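Long-range contacts in major capsid protein P2 (Pseudoalteromonas phage pm2, PDB 2VVF), which forms the trimeric building blocks of the protein shell that surrounds the membrane of a marine lipid-containing bacteriophage: residues Q43-G53 with L111-D121; A184-R195 with N217-L225. All coordinates share one frame; numbering follows the deposited sequence.

Contact 1 (Q43-G53 with L111-D121)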
loop_
_atom_site.group_PDB
_atom_site.type_symbol
_atom_site.label_atom_id
_atom_site.label_comp_id
_atom_site.label_asym_id
_atom_site.label_seq_id
_atom_site.Cartn_x
_atom_site.Cartn_y
_atom_site.Cartn_z
ATOM N N GLN A 43 -16.363 25.021 -12.975
ATOM C CA GLN A 43 -16.647 26.451 -12.988
ATOM C C GLN A 43 -15.461 27.255 -12.459
ATOM O O GLN A 43 -15.477 28.486 -12.473
ATOM C CB GLN A 43 -17.923 26.765 -12.203
ATOM C CG GLN A 43 -19.164 26.886 -13.078
ATOM C CD GLN A 43 -20.454 26.718 -12.300
ATOM O OE1 GLN A 43 -20.443 26.559 -11.078
ATOM N NE2 GLN A 43 -21.579 26.754 -13.007
ATOM N N ILE A 44 -14.431 26.550 -12.002
ATOM C CA ILE A 44 -13.207 27.188 -11.524
ATOM C C ILE A 44 -12.182 27.010 -12.637
ATOM O O ILE A 44 -11.481 25.999 -12.695
ATOM C CB ILE A 44 -12.718 26.567 -10.203
ATOM C CG1 ILE A 44 -13.777 26.730 -9.110
ATOM C CG2 ILE A 44 -11.402 27.195 -9.775
ATOM C CD1 ILE A 44 -13.901 28.142 -8.584
ATOM N N LYS A 45 -12.145 27.973 -13.553
ATOM C CA LYS A 45 -11.285 27.888 -14.727
ATOM C C LYS A 45 -9.895 28.499 -14.604
ATOM O O LYS A 45 -9.605 29.254 -13.679
ATOM C CB LYS A 45 -12.004 28.463 -15.949
ATOM C CG LYS A 45 -13.485 28.123 -16.015
ATOM C CD LYS A 45 -14.232 29.073 -16.939
ATOM C CE LYS A 45 -14.238 30.489 -16.383
ATOM N NZ LYS A 45 -14.752 31.479 -17.372
ATOM N N ASN A 46 -9.046 28.159 -15.570
ATOM C CA ASN A 46 -7.682 28.664 -15.646
ATOM C C ASN A 46 -6.942 28.677 -14.315
ATOM O O ASN A 46 -6.532 29.730 -13.830
ATOM C CB ASN A 46 -7.653 30.043 -16.305
ATOM C CG ASN A 46 -8.486 30.097 -17.574
ATOM O OD1 ASN A 46 -8.387 29.217 -18.432
ATOM N ND2 ASN A 46 -9.332 31.116 -17.687
ATOM N N VAL A 47 -6.750 27.495 -13.742
ATOM C CA VAL A 47 -6.028 27.368 -12.485
ATOM C C VAL A 47 -4.531 27.357 -12.771
ATOM O O VAL A 47 -4.031 26.486 -13.480
ATOM C CB VAL A 47 -6.465 26.112 -11.712
ATOM C CG1 VAL A 47 -5.792 26.068 -10.346
ATOM C CG2 VAL A 47 -7.980 26.077 -11.574
ATOM N N ARG A 48 -3.823 28.347 -12.241
ATOM C CA ARG A 48 -2.390 28.449 -12.464
ATOM C C ARG A 48 -1.607 28.565 -11.167
ATOM O O ARG A 48 -1.908 29.400 -10.316
ATOM C CB ARG A 48 -2.068 29.645 -13.367
ATOM C CG ARG A 48 -3.158 29.983 -14.375
ATOM C CD ARG A 48 -3.081 31.440 -14.812
ATOM N NE ARG A 48 -3.790 32.330 -13.894
ATOM C CZ ARG A 48 -5.026 32.779 -14.089
ATOM N NH1 ARG A 48 -5.702 32.424 -15.172
ATOM N NH2 ARG A 48 -5.589 33.584 -13.198
ATOM N N VAL A 49 -0.587 27.723 -11.035
ATOM C CA VAL A 49 0.297 27.753 -9.881
ATOM C C VAL A 49 1.519 28.556 -10.310
ATOM O O VAL A 49 2.248 28.151 -11.215
ATOM C CB VAL A 49 0.683 26.331 -9.430
ATOM C CG1 VAL A 49 1.698 26.387 -8.305
ATOM C CG2 VAL A 49 -0.554 25.554 -9.002
ATOM N N GLU A 50 1.709 29.721 -9.701
ATOM C CA GLU A 50 2.816 30.591 -10.074
ATOM C C GLU A 50 3.845 30.815 -8.975
ATOM O O GLU A 50 3.502 31.125 -7.834
ATOM C CB GLU A 50 2.294 31.935 -10.581
ATOM C CG GLU A 50 1.212 31.817 -11.641
ATOM C CD GLU A 50 0.757 33.165 -12.152
ATOM O OE1 GLU A 50 1.043 34.182 -11.485
ATOM O OE2 GLU A 50 0.118 33.210 -13.224
ATOM N N LEU A 51 5.113 30.676 -9.346
ATOM C CA LEU A 51 6.222 30.896 -8.430
ATOM C C LEU A 51 7.015 32.089 -8.948
ATOM O O LEU A 51 7.635 32.017 -10.010
ATOM C CB LEU A 51 7.127 29.663 -8.380
ATOM C CG LEU A 51 6.500 28.328 -7.970
ATOM C CD1 LEU A 51 7.575 27.363 -7.491
ATOM C CD2 LEU A 51 5.440 28.528 -6.899
ATOM N N ASP A 52 6.965 33.197 -8.216
ATOM C CA ASP A 52 7.670 34.409 -8.620
ATOM C C ASP A 52 7.102 34.982 -9.918
ATOM O O ASP A 52 7.828 35.573 -10.716
ATOM C CB ASP A 52 9.171 34.140 -8.767
ATOM C CG ASP A 52 9.922 34.289 -7.457
ATOM O OD1 ASP A 52 9.269 34.522 -6.419
ATOM O OD2 ASP A 52 11.166 34.173 -7.462
ATOM N N GLY A 53 5.800 34.800 -10.122
ATOM C CA GLY A 53 5.128 35.315 -11.310
ATOM C C GLY A 53 5.184 34.372 -12.508
ATOM O O GLY A 53 4.487 34.581 -13.499
ATOM N N LEU A 111 11.834 32.374 -2.482
ATOM C CA LEU A 111 10.761 32.854 -3.348
ATOM C C LEU A 111 10.306 34.256 -2.953
ATOM O O LEU A 111 10.432 34.660 -1.798
ATOM C CB LEU A 111 9.562 31.900 -3.285
ATOM C CG LEU A 111 9.635 30.657 -4.174
ATOM C CD1 LEU A 111 8.519 29.954 -4.188
ATOM C CD2 LEU A 111 9.583 30.970 -5.482
ATOM N N THR A 112 9.758 34.985 -3.919
ATOM C CA THR A 112 9.241 36.325 -3.671
ATOM C C THR A 112 7.717 36.261 -3.628
ATOM O O THR A 112 7.073 36.996 -2.877
ATOM C CB THR A 112 9.736 37.333 -4.722
ATOM O OG1 THR A 112 11.166 37.399 -4.689
ATOM C CG2 THR A 112 9.158 38.715 -4.447
ATOM N N THR A 113 7.153 35.360 -4.425
ATOM C CA THR A 113 5.711 35.166 -4.468
ATOM C C THR A 113 5.323 33.735 -4.826
ATOM O O THR A 113 5.930 33.109 -5.695
ATOM C CB THR A 113 5.014 36.180 -5.399
ATOM O OG1 THR A 113 5.349 35.898 -6.764
ATOM C CG2 THR A 113 5.429 37.598 -5.056
ATOM N N CYS A 114 4.301 33.232 -4.146
ATOM C CA CYS A 114 3.763 31.902 -4.402
ATOM C C CYS A 114 2.251 32.063 -4.498
ATOM O O CYS A 114 1.592 32.424 -3.523
ATOM C CB CYS A 114 4.132 30.933 -3.279
ATOM S SG CYS A 114 4.197 29.203 -3.803
ATOM N N GLU A 115 1.708 31.840 -5.688
ATOM C CA GLU A 115 0.287 32.048 -5.914
ATOM C C GLU A 115 -0.423 30.905 -6.630
ATOM O O GLU A 115 0.175 30.168 -7.416
ATOM C CB GLU A 115 0.095 33.326 -6.733
ATOM C CG GLU A 115 -0.820 34.355 -6.102
ATOM C CD GLU A 115 -0.721 35.705 -6.784
ATOM O OE1 GLU A 115 0.212 36.467 -6.458
ATOM O OE2 GLU A 115 -1.564 35.996 -7.659
ATOM N N ILE A 116 -1.725 30.809 -6.383
ATOM C CA ILE A 116 -2.578 29.840 -7.055
ATOM C C ILE A 116 -3.759 30.630 -7.609
ATOM O O ILE A 116 -4.760 30.838 -6.923
ATOM C CB ILE A 116 -3.045 28.715 -6.116
ATOM C CG1 ILE A 116 -1.866 27.826 -5.721
ATOM C CG2 ILE A 116 -4.119 27.877 -6.791
ATOM C CD1 ILE A 116 -2.263 26.653 -4.851
ATOM N N LYS A 117 -3.603 31.120 -8.833
ATOM C CA LYS A 117 -4.628 31.932 -9.472
ATOM C C LYS A 117 -5.676 31.094 -10.192
ATOM O O LYS A 117 -5.410 29.967 -10.607
ATOM C CB LYS A 117 -3.990 32.929 -10.443
ATOM C CG LYS A 117 -3.066 33.936 -9.780
ATOM C CD LYS A 117 -2.063 34.501 -10.772
ATOM C CE LYS A 117 -2.576 35.781 -11.414
ATOM N NZ LYS A 117 -1.470 36.730 -11.717
ATOM N N PHE A 118 -6.866 31.663 -10.341
ATOM C CA PHE A 118 -7.968 30.988 -11.013
ATOM C C PHE A 118 -9.106 31.971 -11.260
ATOM O O PHE A 118 -9.180 33.019 -10.623
ATOM C CB PHE A 118 -8.464 29.801 -10.180
ATOM C CG PHE A 118 -8.960 30.184 -8.814
ATOM C CD1 PHE A 118 -8.093 30.235 -7.735
ATOM C CD2 PHE A 118 -10.294 30.505 -8.610
ATOM C CE1 PHE A 118 -8.545 30.595 -6.479
ATOM C CE2 PHE A 118 -10.753 30.865 -7.356
ATOM C CZ PHE A 118 -9.877 30.909 -6.289
ATOM N N ASP A 119 -9.988 31.624 -12.190
ATOM C CA ASP A 119 -11.125 32.469 -12.523
ATOM C C ASP A 119 -12.434 31.769 -12.169
ATOM O O ASP A 119 -12.617 30.588 -12.468
ATOM C CB ASP A 119 -11.116 32.818 -14.013
ATOM C CG ASP A 119 -9.774 33.348 -14.480
ATOM O OD1 ASP A 119 -9.126 34.092 -13.713
ATOM O OD2 ASP A 119 -9.366 33.022 -15.614
ATOM N N ILE A 120 -13.343 32.499 -11.532
ATOM C CA ILE A 120 -14.638 31.939 -11.168
ATOM C C ILE A 120 -15.644 32.211 -12.281
ATOM O O ILE A 120 -15.869 33.362 -12.662
ATOM C CB ILE A 120 -15.136 32.478 -9.811
ATOM C CG1 ILE A 120 -14.022 32.405 -8.765
ATOM C CG2 ILE A 120 -16.363 31.702 -9.346
ATOM C CD1 ILE A 120 -14.455 32.842 -7.381
ATOM N N ASP A 121 -16.232 31.148 -12.819
ATOM C CA ASP A 121 -17.203 31.289 -13.898
ATOM C C ASP A 121 -18.349 32.214 -13.502
ATOM O O ASP A 121 -18.699 32.327 -12.326
ATOM C CB ASP A 121 -17.743 29.925 -14.331
ATOM C CG ASP A 121 -18.527 29.995 -15.629
ATOM O OD1 ASP A 121 -17.902 30.172 -16.694
ATOM O OD2 ASP A 121 -19.770 29.877 -15.583
#
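The guanidinium of R48 has the backbone oxygen of N46 over one face, 3.1 Å above its plane and toward the rim, too poorly angled for a hydrogen bond, and D119 OD1 at its edge. R48 NH2 lies 3.6 Å from D119 OD1, a long salt bridge, the two planes 49° apart. More firmly, N46 ND2 meets D119 OD2 at 2.8 Å on its anti lone pair, within the amide plane, while OD1 also accepts from S18. On the same side of the sheet, the K117 chain crosses the E50 side chain, its CD methylene 3.2 Å from E50 OE1 and its NZ salt-bridged to that oxygen. On the other side, I44 CG2, set anti to the backbone N by chi1 -60°, leans obliquely on the F118 ring, 3.7 Å from CD2.

Backbone bonds zip the antiparallel strands together, a beta bulge between K45 and R48 shifting the register by one. Where the pairing ends, D52 OD1 grips two amides, T112 N at 2.6 Å through its syn lone pair and T113 N at 3.0 Å. These are the middle strands of a four-stranded jelly-roll sheet, with 18-23 flanking 114-120 and 54-59 flanking 44-51.

Contact 2 (A184-R195 with N217-L225)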
loop_
_atom_site.group_PDB
_atom_site.type_symbol
_atom_site.label_atom_id
_atom_site.label_comp_id
_atom_site.label_asym_id
_atom_site.label_seq_id
_atom_site.Cartn_x
_atom_site.Cartn_y
_atom_site.Cartn_z
ATOM N N ALA A 184 -5.438 3.412 -30.202
ATOM C CA ALA A 184 -4.126 2.949 -29.778
ATOM C C ALA A 184 -3.106 4.066 -29.914
ATOM O O ALA A 184 -3.307 5.015 -30.672
ATOM C CB ALA A 184 -3.702 1.738 -30.595
ATOM N N VAL A 185 -2.013 3.950 -29.169
ATOM C CA VAL A 185 -0.960 4.952 -29.197
ATOM C C VAL A 185 0.405 4.285 -29.151
ATOM O O VAL A 185 0.558 3.193 -28.609
ATOM C CB VAL A 185 -1.118 5.977 -28.051
ATOM C CG1 VAL A 185 0.032 6.982 -28.065
ATOM C CG2 VAL A 185 -2.463 6.685 -28.148
ATOM N N GLU A 186 1.394 4.952 -29.730
ATOM C CA GLU A 186 2.755 4.444 -29.756
ATOM C C GLU A 186 3.693 5.576 -29.362
ATOM O O GLU A 186 3.535 6.708 -29.820
ATOM C CB GLU A 186 3.098 3.942 -31.161
ATOM C CG GLU A 186 4.543 3.507 -31.344
ATOM C CD GLU A 186 4.842 3.078 -32.769
ATOM O OE1 GLU A 186 3.997 2.383 -33.371
ATOM O OE2 GLU A 186 5.916 3.444 -33.291
ATOM N N PHE A 187 4.650 5.280 -28.493
ATOM C CA PHE A 187 5.602 6.291 -28.057
ATOM C C PHE A 187 7.026 5.878 -28.397
ATOM O O PHE A 187 7.438 4.754 -28.122
ATOM C CB PHE A 187 5.472 6.554 -26.556
ATOM C CG PHE A 187 6.455 7.562 -26.033
ATOM C CD1 PHE A 187 6.244 8.920 -26.219
ATOM C CD2 PHE A 187 7.602 7.152 -25.369
ATOM C CE1 PHE A 187 7.154 9.850 -25.745
ATOM C CE2 PHE A 187 8.515 8.076 -24.893
ATOM C CZ PHE A 187 8.291 9.427 -25.079
ATOM N N GLN A 188 7.778 6.791 -28.999
ATOM C CA GLN A 188 9.155 6.497 -29.364
ATOM C C GLN A 188 10.084 7.688 -29.193
ATOM O O GLN A 188 9.663 8.842 -29.273
ATOM C CB GLN A 188 9.236 5.962 -30.793
ATOM C CG GLN A 188 8.634 6.880 -31.837
ATOM C CD GLN A 188 8.894 6.395 -33.249
ATOM O OE1 GLN A 188 8.197 5.512 -33.753
ATOM N NE2 GLN A 188 9.911 6.960 -33.889
ATOM N N ILE A 189 11.353 7.391 -28.945
ATOM C CA ILE A 189 12.373 8.414 -28.774
ATOM C C ILE A 189 13.579 8.015 -29.610
ATOM O O ILE A 189 14.215 6.997 -29.344
ATOM C CB ILE A 189 12.761 8.583 -27.291
ATOM C CG1 ILE A 189 11.549 9.022 -26.465
ATOM C CG2 ILE A 189 13.897 9.587 -27.148
ATOM C CD1 ILE A 189 11.787 9.000 -24.974
ATOM N N ASP A 190 13.872 8.804 -30.637
ATOM C CA ASP A 190 15.000 8.519 -31.516
ATOM C C ASP A 190 14.830 7.177 -32.224
ATOM O O ASP A 190 15.769 6.382 -32.305
ATOM C CB ASP A 190 16.312 8.529 -30.724
ATOM C CG ASP A 190 16.704 9.919 -30.261
ATOM O OD1 ASP A 190 16.259 10.904 -30.888
ATOM O OD2 ASP A 190 17.460 10.027 -29.274
ATOM N N GLY A 191 13.627 6.929 -32.732
ATOM C CA GLY A 191 13.337 5.691 -33.446
ATOM C C GLY A 191 12.994 4.528 -32.517
ATOM O O GLY A 191 12.241 3.629 -32.888
ATOM N N THR A 192 13.558 4.543 -31.314
ATOM C CA THR A 192 13.310 3.481 -30.342
ATOM C C THR A 192 11.867 3.496 -29.846
ATOM O O THR A 192 11.396 4.496 -29.305
ATOM C CB THR A 192 14.303 3.542 -29.172
ATOM O OG1 THR A 192 15.630 3.303 -29.658
ATOM C CG2 THR A 192 13.954 2.498 -28.123
ATOM N N LYS A 193 11.173 2.379 -30.033
ATOM C CA LYS A 193 9.782 2.259 -29.619
ATOM C C LYS A 193 9.663 1.794 -28.171
ATOM O O LYS A 193 9.613 0.595 -27.893
ATOM C CB LYS A 193 9.036 1.292 -30.543
ATOM C CG LYS A 193 7.633 1.737 -30.907
ATOM C CD LYS A 193 6.982 0.763 -31.875
ATOM C CE LYS A 193 7.855 0.537 -33.099
ATOM N NZ LYS A 193 7.095 -0.103 -34.208
ATOM N N TRP A 194 9.604 2.751 -27.253
ATOM C CA TRP A 194 9.490 2.442 -25.833
ATOM C C TRP A 194 8.105 1.917 -25.481
ATOM O O TRP A 194 7.937 1.143 -24.537
ATOM C CB TRP A 194 9.849 3.666 -24.996
ATOM C CG TRP A 194 11.315 3.948 -25.019
ATOM C CD1 TRP A 194 11.962 4.872 -25.786
ATOM C CD2 TRP A 194 12.332 3.220 -24.323
ATOM N NE1 TRP A 194 13.319 4.796 -25.575
ATOM C CE2 TRP A 194 13.571 3.790 -24.679
ATOM C CE3 TRP A 194 12.314 2.162 -23.410
ATOM C CZ2 TRP A 194 14.777 3.340 -24.149
ATOM C CZ3 TRP A 194 13.513 1.716 -22.887
ATOM C CH2 TRP A 194 14.728 2.301 -23.261
ATOM N N ARG A 195 7.116 2.330 -26.264
ATOM C CA ARG A 195 5.749 1.876 -26.076
ATOM C C ARG A 195 5.192 1.486 -27.439
ATOM O O ARG A 195 4.951 2.338 -28.292
ATOM C CB ARG A 195 4.888 2.972 -25.442
ATOM C CG ARG A 195 5.350 3.405 -24.060
ATOM C CD ARG A 195 4.784 2.502 -22.979
ATOM N NE ARG A 195 5.366 2.782 -21.668
ATOM C CZ ARG A 195 4.669 3.205 -20.619
ATOM N NH1 ARG A 195 3.362 3.397 -20.722
ATOM N NH2 ARG A 195 5.278 3.436 -19.464
ATOM N N ASN A 217 -12.350 9.085 -21.622
ATOM C CA ASN A 217 -11.875 9.799 -22.803
ATOM C C ASN A 217 -10.431 10.267 -22.652
ATOM O O ASN A 217 -10.079 11.373 -23.064
ATOM C CB ASN A 217 -12.793 10.983 -23.117
ATOM C CG ASN A 217 -14.254 10.579 -23.199
ATOM O OD1 ASN A 217 -14.607 9.613 -23.877
ATOM N ND2 ASN A 217 -15.110 11.312 -22.499
ATOM N N THR A 218 -9.600 9.406 -22.070
ATOM C CA THR A 218 -8.193 9.712 -21.853
ATOM C C THR A 218 -7.302 8.501 -22.085
ATOM O O THR A 218 -7.598 7.407 -21.611
ATOM C CB THR A 218 -7.938 10.264 -20.437
ATOM O OG1 THR A 218 -8.938 11.234 -20.104
ATOM C CG2 THR A 218 -6.559 10.902 -20.369
ATOM N N TYR A 219 -6.186 8.718 -22.774
ATOM C CA TYR A 219 -5.198 7.671 -22.996
ATOM C C TYR A 219 -3.953 8.103 -22.237
ATOM O O TYR A 219 -3.242 9.015 -22.661
ATOM C CB TYR A 219 -4.879 7.516 -24.482
ATOM C CG TYR A 219 -4.094 6.266 -24.808
ATOM C CD1 TYR A 219 -4.726 5.140 -25.325
ATOM C CD2 TYR A 219 -2.722 6.210 -24.598
ATOM C CE1 TYR A 219 -4.014 3.996 -25.624
ATOM C CE2 TYR A 219 -2.000 5.071 -24.897
ATOM C CZ TYR A 219 -2.650 3.967 -25.410
ATOM O OH TYR A 219 -1.935 2.831 -25.709
ATOM N N THR A 220 -3.728 7.482 -21.085
ATOM C CA THR A 220 -2.603 7.834 -20.233
ATOM C C THR A 220 -1.360 6.989 -20.474
ATOM O O THR A 220 -1.418 5.757 -20.475
ATOM C CB THR A 220 -3.003 7.814 -18.743
ATOM O OG1 THR A 220 -3.940 8.867 -18.481
ATOM C CG2 THR A 220 -1.778 7.991 -17.857
ATOM N N ILE A 221 -0.232 7.668 -20.655
ATOM C CA ILE A 221 1.053 7.006 -20.831
ATOM C C ILE A 221 1.872 7.280 -19.577
ATOM O O ILE A 221 2.606 8.266 -19.503
ATOM C CB ILE A 221 1.779 7.490 -22.094
ATOM C CG1 ILE A 221 1.066 6.980 -23.348
ATOM C CG2 ILE A 221 3.233 7.034 -22.079
ATOM C CD1 ILE A 221 1.623 7.542 -24.636
ATOM N N ASP A 222 1.693 6.426 -18.574
ATOM C CA ASP A 222 2.374 6.564 -17.292
ATOM C C ASP A 222 3.797 6.019 -17.351
ATOM O O ASP A 222 4.003 4.826 -17.576
ATOM C CB ASP A 222 1.580 5.831 -16.209
ATOM C CG ASP A 222 1.754 6.447 -14.841
ATOM O OD1 ASP A 222 2.860 6.947 -14.546
ATOM O OD2 ASP A 222 0.786 6.414 -14.052
ATOM N N PHE A 223 4.774 6.896 -17.139
ATOM C CA PHE A 223 6.180 6.501 -17.165
ATOM C C PHE A 223 6.702 6.217 -15.760
ATOM O O PHE A 223 7.885 5.931 -15.575
ATOM C CB PHE A 223 7.035 7.589 -17.822
ATOM C CG PHE A 223 6.721 7.820 -19.273
ATOM C CD1 PHE A 223 6.973 6.836 -20.217
ATOM C CD2 PHE A 223 6.196 9.028 -19.697
ATOM C CE1 PHE A 223 6.689 7.052 -21.556
ATOM C CE2 PHE A 223 5.913 9.250 -21.033
ATOM C CZ PHE A 223 6.159 8.260 -21.963
ATOM N N MET A 224 5.818 6.308 -14.771
ATOM C CA MET A 224 6.194 6.068 -13.381
ATOM C C MET A 224 5.221 5.112 -12.703
ATOM O O MET A 224 4.854 5.303 -11.543
ATOM C CB MET A 224 6.241 7.388 -12.604
ATOM C CG MET A 224 7.383 8.307 -13.004
ATOM S SD MET A 224 7.730 9.555 -11.752
ATOM C CE MET A 224 6.069 10.112 -11.360
ATOM N N LEU A 225 4.806 4.081 -13.434
ATOM C CA LEU A 225 3.857 3.099 -12.919
ATOM C C LEU A 225 4.306 2.434 -11.615
ATOM O O LEU A 225 3.487 2.148 -10.740
ATOM C CB LEU A 225 3.543 2.047 -13.987
ATOM C CG LEU A 225 2.611 2.503 -15.114
ATOM C CD1 LEU A 225 2.683 1.552 -16.301
ATOM C CD2 LEU A 225 1.180 2.637 -14.616
#
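R195 NH2 donates to the backbone oxygen of D222 at 2.7 Å, with an N-H...O angle of 160°, and so ties together the two facing sheets of the C-terminal jelly roll. Strand 184-189 belongs to one sheet and strand 218-222 to the other; their axes pass 8.8 Å apart at 28°, too far for backbone pairing, so side chains fill the interior of the sandwich.

The oxygen lies near the guanidinium plane, yet the donor stands above the carbonyl plane of D222 and not on a lone pair. I221 CG2 and F223 CD1 cover the same face of the guanidinium, CD1 lying 3.9 Å from NH2. A bend at chi2 (-85°) carries the arginine across to them from a classic beta bulge, where W194 and R195 together face F187. The charge has a further partner in F4 of a second subunit, a cation-pi contact, and M1 of that subunit packs on F187 and F223. The D222 carboxylate instead pairs with R71, while its OD1 accepts from M224 N in an Asx turn.

Aromatic packing continues the interface. F223 directs an edge at the face of F187, ring centroids 5.0 Å apart, with its CZ above the centre of the F187 ring. Between the aromatic contacts, V185 CG1 touches I221 CD1 at 3.8 Å, and I221 also packs on L244 of strand 242-248. Y219 reaches across to V185; its hydroxyl is anchored to the L198 carbonyl and its ring lies under the valine. There V185 CG2 sits almost exactly on the ring normal, 3.5 Å from the Y219 centroid, in a CH-pi contact.

The two contacts illustrate two complementary ways in which a jelly roll is held together, one in each domain of this double-barrel subunit. Their centres lie 30 Å apart on opposite sides of the chain's centre. Contact 1 joins neighbouring strands within one sheet; backbone bonds dominate, and the sheet has a charged, partly exposed face and an apolar, buried one. Contact 2 spans facing sheets and is wholly buried, relying on aromatic and aliphatic packing with a single hydrogen bond across it. Strands 44-51 and 182-189 hold equivalent places in two four-stranded sheets of the same 1-4-2-3 order. A second subunit reaches contact 2, whereas no other chain of the trimer touches contact 1.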